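Local coordinates for sugar ABC transporter, sugar-binding protein (Streptococcus pneumoniae, PDB 2HEU) that probably binds raffinose-type and related sugars outside the membrane for delivery to an ABC transporter and is seen here in its sugar-free form, at residues V122-N127 with T332-V337; K219-L224 with N378-G383. All coordinates share one frame; numbering follows the deposited sequence.

Interaction 1. Residues V122-N127 with T332-V337; sequences VPFTAN and TAIEGV. With NA (sodium ion), chain E.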
ATOM      1  N   VAL A 122     -13.757   2.082  -6.811  1.00 11.65           N
ATOM      2  CA  VAL A 122     -13.789   0.643  -6.484  1.00 10.69           C
ATOM      3  C   VAL A 122     -12.363   0.157  -6.254  1.00 10.75           C
ATOM      4  O   VAL A 122     -11.574   0.086  -7.234  1.00 10.37           O
ATOM      5  CB  VAL A 122     -14.413  -0.210  -7.630  1.00 11.06           C
ATOM      6  CG1 VAL A 122     -14.474  -1.620  -7.242  1.00 12.64           C
ATOM      7  CG2 VAL A 122     -15.824   0.371  -7.966  1.00 14.07           C
ATOM      8  N   PRO A 123     -11.983  -0.096  -5.004  0.50 11.56           N
ATOM      9  CA  PRO A 123     -10.628  -0.657  -4.796  0.50 10.87           C
ATOM     10  C   PRO A 123     -10.735  -2.166  -5.001  0.50 11.69           C
ATOM     11  O   PRO A 123     -11.356  -2.853  -4.197  0.50 16.38           O
ATOM     12  CB  PRO A 123     -10.237  -0.190  -3.357  0.50 10.98           C
ATOM     13  CG  PRO A 123     -11.469   0.639  -2.856  0.50 12.09           C
ATOM     14  CD  PRO A 123     -12.615   0.224  -3.706  0.50 12.96           C
ATOM     15  N   PHE A 124     -10.218  -2.654  -6.112  1.00 11.27           N
ATOM     16  CA  PHE A 124     -10.161  -4.099  -6.392  1.00 11.20           C
ATOM     17  C   PHE A 124      -9.055  -4.735  -5.618  1.00 11.56           C
ATOM     18  O   PHE A 124      -9.228  -5.866  -5.141  1.00 12.93           O
ATOM     19  CB  PHE A 124      -9.924  -4.341  -7.902  1.00 11.60           C
ATOM     20  CG  PHE A 124     -11.002  -3.821  -8.778  1.00 11.12           C
ATOM     21  CD1 PHE A 124     -12.093  -4.580  -9.043  1.00 11.14           C
ATOM     22  CD2 PHE A 124     -10.968  -2.530  -9.339  1.00 10.25           C
ATOM     23  CE1 PHE A 124     -13.108  -4.134  -9.869  1.00 12.63           C
ATOM     24  CE2 PHE A 124     -11.964  -2.071 -10.131  1.00 11.46           C
ATOM     25  CZ  PHE A 124     -13.034  -2.869 -10.398  1.00 12.20           C
ATOM     26  N   THR A 125      -7.840  -4.155  -5.602  1.00 11.21           N
ATOM     27  CA  THR A 125      -6.737  -4.690  -4.874  1.00 10.90           C
ATOM     28  C   THR A 125      -6.116  -3.602  -4.044  1.00 10.38           C
ATOM     29  O   THR A 125      -6.374  -2.399  -4.231  1.00 10.65           O
ATOM     30  CB  THR A 125      -5.663  -5.257  -5.760  1.00 11.87           C
ATOM     31  OG1 THR A 125      -5.044  -4.203  -6.504  1.00 11.44           O
ATOM     32  CG2 THR A 125      -6.193  -6.378  -6.707  1.00 13.19           C
ATOM     33  N   ALA A 126      -5.295  -4.002  -3.063  1.00 11.23           N
ATOM     34  CA  ALA A 126      -4.558  -3.050  -2.245  1.00 10.87           C
ATOM     35  C   ALA A 126      -3.206  -3.579  -1.966  1.00 10.10           C
ATOM     36  O   ALA A 126      -2.971  -4.778  -2.035  1.00 11.66           O
ATOM     37  CB  ALA A 126      -5.274  -2.816  -0.901  1.00 11.68           C
ATOM     38  N   ASN A 127      -2.277  -2.688  -1.628  1.00  9.46           N
ATOM     39  CA  ASN A 127      -1.040  -3.088  -1.060  1.00 10.04           C
ATOM     40  C   ASN A 127      -1.116  -3.233   0.470  1.00  9.48           C
ATOM     41  O   ASN A 127      -2.104  -2.892   1.077  1.00  9.27           O
ATOM     42  CB  ASN A 127       0.121  -2.202  -1.563  1.00 10.38           C
ATOM     43  CG  ASN A 127      -0.109  -0.753  -1.353  1.00 11.18           C
ATOM     44  OD1 ASN A 127      -0.584  -0.298  -0.315  1.00 11.59           O
ATOM     45  ND2 ASN A 127       0.188   0.012  -2.345  1.00 20.60           N
ATOM     46  N   THR A 332      -6.921  -8.899  -2.714  1.00 12.20           N
ATOM     47  CA  THR A 332      -8.095  -8.390  -3.340  1.00 12.08           C
ATOM     48  C   THR A 332      -9.261  -8.200  -2.405  1.00 13.37           C
ATOM     49  O   THR A 332      -9.580  -9.099  -1.583  1.00 15.33           O
ATOM     50  CB  THR A 332      -8.493  -9.202  -4.613  1.00 12.51           C
ATOM     51  OG1 THR A 332      -9.697  -8.626  -5.181  1.00 13.35           O
ATOM     52  CG2 THR A 332      -8.805 -10.610  -4.323  1.00 15.95           C
ATOM     53  N   ALA A 333      -9.986  -7.086  -2.550  1.00 14.78           N
ATOM     54  CA  ALA A 333     -11.142  -6.833  -1.800  1.00 16.15           C
ATOM     55  C   ALA A 333     -12.409  -7.417  -2.423  1.00 15.33           C
ATOM     56  O   ALA A 333     -13.522  -7.240  -1.899  1.00 18.57           O
ATOM     57  CB  ALA A 333     -11.363  -5.313  -1.594  1.00 17.03           C
ATOM     58  N   ILE A 334     -12.291  -8.075  -3.553  1.00 15.69           N
ATOM     59  CA  ILE A 334     -13.468  -8.583  -4.280  1.00 15.16           C
ATOM     60  C   ILE A 334     -13.896  -9.938  -3.725  1.00 16.48           C
ATOM     61  O   ILE A 334     -13.099 -10.892  -3.644  1.00 18.60           O
ATOM     62  CB  ILE A 334     -13.142  -8.657  -5.751  1.00 15.23           C
ATOM     63  CG1 ILE A 334     -12.867  -7.239  -6.329  1.00 14.01           C
ATOM     64  CG2 ILE A 334     -14.297  -9.364  -6.541  1.00 16.01           C
ATOM     65  CD1 ILE A 334     -13.923  -6.211  -6.156  1.00 15.48           C
ATOM     66  N   GLU A 335     -15.146 -10.032  -3.339  1.00 17.36           N
ATOM     67  CA  GLU A 335     -15.703 -11.201  -2.753  1.00 19.25           C
ATOM     68  C   GLU A 335     -15.627 -12.323  -3.758  1.00 19.17           C
ATOM     69  O   GLU A 335     -15.818 -12.162  -4.973  1.00 20.07           O
ATOM     70  CB  GLU A 335     -17.092 -10.875  -2.176  1.00 20.77           C
ATOM     71  CG  GLU A 335     -17.061  -9.815  -1.004  1.00 22.43           C
ATOM     72  CD  GLU A 335     -18.403  -9.288  -0.590  1.00 24.82           C
ATOM     73  OE1 GLU A 335     -19.394  -9.554  -1.335  1.00 26.37           O
ATOM     74  OE2 GLU A 335     -18.542  -8.665   0.491  1.00 30.05           O
ATOM     75  N   GLY A 336     -15.398 -13.526  -3.250  1.00 20.05           N
ATOM     76  CA  GLY A 336     -15.458 -14.724  -4.063  1.00 19.38           C
ATOM     77  C   GLY A 336     -14.217 -15.176  -4.816  1.00 17.88           C
ATOM     78  O   GLY A 336     -14.244 -16.198  -5.483  1.00 21.32           O
ATOM     79  N   VAL A 337     -13.119 -14.392  -4.728  1.00 18.53           N
ATOM     80  CA  VAL A 337     -11.872 -14.759  -5.372  1.00 17.40           C
ATOM     81  C   VAL A 337     -11.159 -15.798  -4.475  1.00 18.97           C
ATOM     82  O   VAL A 337     -11.091 -15.615  -3.273  1.00 23.92           O
ATOM     83  CB  VAL A 337     -11.020 -13.491  -5.555  1.00 16.34           C
ATOM     84  CG1 VAL A 337      -9.708 -13.860  -6.118  1.00 18.26           C
ATOM     85  CG2 VAL A 337     -11.803 -12.544  -6.481  1.00 17.24           C
TER
HETATM   86 NA    NA E4001     -20.775  -7.982   0.099  1.00 21.15          NA
HETATM   87  O   HOH W   1     -19.706  -6.118   1.189  1.00 24.32           O
HETATM   88  O   HOH W   2     -22.442  -8.926  -1.238  1.00 37.09           O
HETATM   89  O   HOH W   3     -22.600  -6.696   0.869  1.00 30.19           O
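Phe124 O, just past strand 122-123 at the edge of the mixed sheet, takes two hydrogen bonds from the 332-337 loop. Ala333 N lies 3.0 Å from Phe124 O, 41° above the plane of that carbonyl. The hydroxyl of Thr332 gives the second, OG1 standing 2.8 Å from Phe124 O and closer to the carbonyl plane. Thr332 OG1, turned away from its own backbone N (chi1 180°), also accepts from Ile334 N at 3.1 Å, an ST turn, so one hydroxyl both shapes the loop and fastens it to the sheet edge. A single backbone bridge pairs Thr125 with Thr332.

Apolar packing lies alongside. The side chains of Phe124 and Ile334 run side by side in the same direction, Phe124 CD1 3.8 Å from Ile334 CD1, while Val122 CG1 lies above one face of the ring, toward its rim, and Trp296 meets it edge-to-face.

The same loop goes on to a metal site: Glu335, which does not touch 122-127, chelates a sodium ion through OE1 at 2.5 Å and OE2 at 2.4 Å; three waters and Lys103 O complete the shell.

Two donors on one buried carbonyl, backed by phenylalanine–isoleucine packing, imply a closely defined position for the loop leading to the ion.

Interaction 2. Residues K219-L224 with N378-G383; sequences KVMDIL and NYVLTG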
ATOM      1  N   LYS A 219      10.800   3.350  20.788  1.00  8.43           N
ATOM      2  CA  LYS A 219      11.059   1.958  21.106  1.00  8.12           C
ATOM      3  C   LYS A 219      10.959   1.095  19.843  1.00  7.99           C
ATOM      4  O   LYS A 219      11.846   0.266  19.554  1.00  8.99           O
ATOM      5  CB  LYS A 219      10.087   1.465  22.160  1.00  8.64           C
ATOM      6  CG  LYS A 219      10.169   0.010  22.509  1.00  9.44           C
ATOM      7  CD  LYS A 219       9.096  -0.394  23.493  1.00 10.94           C
ATOM      8  CE  LYS A 219       8.979  -1.857  23.808  1.00 11.58           C
ATOM      9  NZ  LYS A 219      10.137  -2.386  24.503  1.00 11.48           N
ATOM     10  N   VAL A 220       9.911   1.265  19.075  1.00  8.09           N
ATOM     11  CA  VAL A 220       9.725   0.451  17.850  1.00  7.96           C
ATOM     12  C   VAL A 220      10.826   0.786  16.825  1.00  7.64           C
ATOM     13  O   VAL A 220      11.429  -0.103  16.205  1.00  7.75           O
ATOM     14  CB  VAL A 220       8.329   0.592  17.305  1.00  8.39           C
ATOM     15  CG1 VAL A 220       8.179  -0.234  16.018  1.00  9.56           C
ATOM     16  CG2 VAL A 220       7.293   0.145  18.321  1.00  9.71           C
ATOM     17  N   MET A 221      11.115   2.078  16.619  1.00  7.58           N
ATOM     18  CA  MET A 221      12.199   2.466  15.725  1.00  7.26           C
ATOM     19  C   MET A 221      13.530   1.916  16.187  1.00  7.48           C
ATOM     20  O   MET A 221      14.387   1.551  15.339  1.00  8.11           O
ATOM     21  CB  MET A 221      12.275   3.988  15.584  1.00  7.55           C
ATOM     22  CG  MET A 221      11.168   4.609  14.771  1.00  7.97           C
ATOM     23  SD  MET A 221      10.961   3.947  13.109  1.00  8.46           S
ATOM     24  CE  MET A 221      12.646   4.064  12.477  1.00 10.13           C
ATOM     25  N   ASP A 222      13.757   1.838  17.504  1.00  7.69           N
ATOM     26  CA  ASP A 222      15.006   1.370  18.024  1.00  7.90           C
ATOM     27  C   ASP A 222      15.276  -0.084  17.774  1.00  8.05           C
ATOM     28  O   ASP A 222      16.418  -0.526  17.865  1.00  8.42           O
ATOM     29  CB  ASP A 222      15.157   1.703  19.533  1.00  8.25           C
ATOM     30  CG  ASP A 222      15.597   3.100  19.784  1.00  9.28           C
ATOM     31  OD1 ASP A 222      16.106   3.781  18.875  1.00 10.50           O
ATOM     32  OD2 ASP A 222      15.495   3.556  20.961  1.00 10.62           O
ATOM     33  N   ILE A 223      14.253  -0.870  17.401  1.00  8.08           N
ATOM     34  CA  ILE A 223      14.511  -2.252  16.971  1.00  8.32           C
ATOM     35  C   ILE A 223      15.482  -2.275  15.805  1.00  8.05           C
ATOM     36  O   ILE A 223      16.310  -3.158  15.667  1.00  8.85           O
ATOM     37  CB  ILE A 223      13.169  -2.948  16.645  1.00  8.21           C
ATOM     38  CG1 ILE A 223      12.309  -3.053  17.903  1.00  9.35           C
ATOM     39  CG2 ILE A 223      13.383  -4.318  16.015  1.00  9.12           C
ATOM     40  CD1 ILE A 223      10.860  -3.491  17.683  1.00  9.82           C
ATOM     41  N   LEU A 224      15.353  -1.262  14.920  1.00  7.61           N
ATOM     42  CA  LEU A 224      16.227  -1.129  13.745  1.00  8.04           C
ATOM     43  C   LEU A 224      17.589  -0.594  14.032  1.00  8.33           C
ATOM     44  O   LEU A 224      18.434  -0.491  13.130  1.00  9.06           O
ATOM     45  CB  LEU A 224      15.529  -0.281  12.666  1.00  8.26           C
ATOM     46  CG  LEU A 224      14.152  -0.724  12.239  1.00  8.20           C
ATOM     47  CD1 LEU A 224      13.662   0.198  11.114  1.00  9.11           C
ATOM     48  CD2 LEU A 224      14.106  -2.203  11.831  1.00 10.37           C
ATOM     49  N   ASN A 378      16.597   9.022   8.860  1.00  8.37           N
ATOM     50  CA  ASN A 378      17.668   9.782   9.554  1.00  8.72           C
ATOM     51  C   ASN A 378      17.742   9.374  10.991  1.00  8.23           C
ATOM     52  O   ASN A 378      18.838   9.400  11.566  1.00  9.48           O
ATOM     53  CB  ASN A 378      17.411  11.288   9.448  1.00  9.77           C
ATOM     54  CG  ASN A 378      17.758  11.863   8.115  1.00 12.05           C
ATOM     55  OD1 ASN A 378      18.206  11.149   7.226  1.00 16.57           O
ATOM     56  ND2 ASN A 378      17.460  13.129   7.857  1.00 13.82           N
ATOM     57  N   TYR A 379      16.648   8.982  11.623  1.00  8.04           N
ATOM     58  CA  TYR A 379      16.718   8.443  12.974  1.00  7.98           C
ATOM     59  C   TYR A 379      17.451   7.113  12.996  1.00  8.06           C
ATOM     60  O   TYR A 379      18.286   6.855  13.869  1.00  8.56           O
ATOM     61  CB  TYR A 379      15.315   8.318  13.618  1.00  8.46           C
ATOM     62  CG  TYR A 379      15.420   7.792  15.028  1.00  8.05           C
ATOM     63  CD1 TYR A 379      15.889   8.621  16.040  1.00  8.60           C
ATOM     64  CD2 TYR A 379      15.142   6.499  15.339  1.00  8.35           C
ATOM     65  CE1 TYR A 379      16.111   8.149  17.317  1.00  8.82           C
ATOM     66  CE2 TYR A 379      15.320   5.981  16.615  1.00  8.91           C
ATOM     67  CZ  TYR A 379      15.837   6.832  17.616  1.00  8.70           C
ATOM     68  OH  TYR A 379      16.088   6.380  18.867  1.00  9.51           O
ATOM     69  N   VAL A 380      17.154   6.221  12.060  1.00  8.29           N
ATOM     70  CA  VAL A 380      17.912   4.948  11.998  1.00  8.41           C
ATOM     71  C   VAL A 380      19.410   5.263  11.854  1.00  8.70           C
ATOM     72  O   VAL A 380      20.222   4.613  12.511  1.00  9.98           O
ATOM     73  CB  VAL A 380      17.367   4.043  10.925  1.00  8.60           C
ATOM     74  CG1 VAL A 380      18.180   2.720  10.881  1.00 10.39           C
ATOM     75  CG2 VAL A 380      15.894   3.748  11.141  1.00  9.56           C
ATOM     76  N   LEU A 381      19.745   6.220  10.998  0.70  8.79           N
ATOM     77  CA  LEU A 381      21.136   6.595  10.751  0.70 10.19           C
ATOM     78  C   LEU A 381      21.770   7.149  12.070  0.70 10.26           C
ATOM     79  O   LEU A 381      22.879   6.795  12.459  0.70 12.30           O
ATOM     80  CB  LEU A 381      21.183   7.597   9.605  0.70 11.13           C
ATOM     81  CG  LEU A 381      20.973   6.939   8.179  0.70 11.90           C
ATOM     82  CD1 LEU A 381      20.575   7.976   7.119  0.70 12.83           C
ATOM     83  CD2 LEU A 381      22.225   6.176   7.675  0.70 14.15           C
ATOM     84  N   THR A 382      21.118   8.028  12.752  1.00 10.94           N
ATOM     85  CA  THR A 382      21.757   8.895  13.808  1.00 11.92           C
ATOM     86  C   THR A 382      21.382   8.588  15.234  1.00 13.05           C
ATOM     87  O   THR A 382      22.138   8.914  16.131  1.00 14.11           O
ATOM     88  CB  THR A 382      21.441  10.362  13.589  1.00 13.45           C
ATOM     89  OG1 THR A 382      20.050  10.633  13.898  1.00 12.39           O
ATOM     90  CG2 THR A 382      21.813  10.885  12.216  1.00 15.07           C
ATOM     91  N   GLY A 383      20.177   8.053  15.450  1.00 11.59           N
ATOM     92  CA  GLY A 383      19.701   7.871  16.773  1.00 11.33           C
ATOM     93  C   GLY A 383      19.338   9.167  17.518  1.00 10.24           C
ATOM     94  O   GLY A 383      19.190   9.114  18.752  1.00 10.95           O
TER
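Two helix ends, the C-terminal parts of helices 212-222 and 370-382, pack against each other in a helix-rich region of this solute-binding protein fold, where helices 149-161 and 178-189 also pack on 219-224. One polar bond and a small apolar cluster join them. The polar bond links Tyr379 to Asp222: the phenol OH of Tyr379 donates to Asp222 OD1 at 2.6 Å, meeting the carboxylate on its syn side and 22° out of its plane. The two side chains cross at about a right angle, yet their flat groups are turned only 28° apart, with OD1 at the ring edge. Tyr379 reaches across because its CG is anti to the backbone N (chi1 -179°), which sends the ring toward helix 212-222. Lys385 and Met388 of helix 385-396 also touch this tyrosine.

Beside the bond, Met221 CB comes obliquely to the same ring, 3.8 Å from Tyr379 CE2. The methionine then bends twice along its chain and brings its methyl to the valine, so that Met221 CE lies 3.5 Å from Val380 CG2. Leu224 CD1 lies 4.2 Å from Val380 CG2, a methyl thus shared by two side chains of the facing segment. Trp234 from a loop adds a further contact to Val380.

The C-terminal turn of helix 370-382 is closed by two bonds onto one carbonyl before Gly383 leaves the helix with positive phi. Thr382 N and Thr382 OG1 approach Asn378 O from opposite faces of its carbonyl plane, each at 2.9 Å.

Overall arrangement
From the N terminus, the chain reaches 122-127 at the edge strand of the five-stranded mixed sheet, then runs through helix 212-222, where 219-224 lies. The loop 332-337, after helix 318-328, comes back to 122-127 and closes interaction 1 over 204 intervening residues. Helix 370-382 then brings 378-383 back to 219-224 and closes interaction 2. The segments alternate, so the two closures cross instead of nesting. Their centres are 34 Å apart, on opposite sides of the chain's centre, and their nearest atoms about 18 Å apart. Interaction 1 ties a late loop to the mixed sheet; interaction 2 joins two helices well away from it.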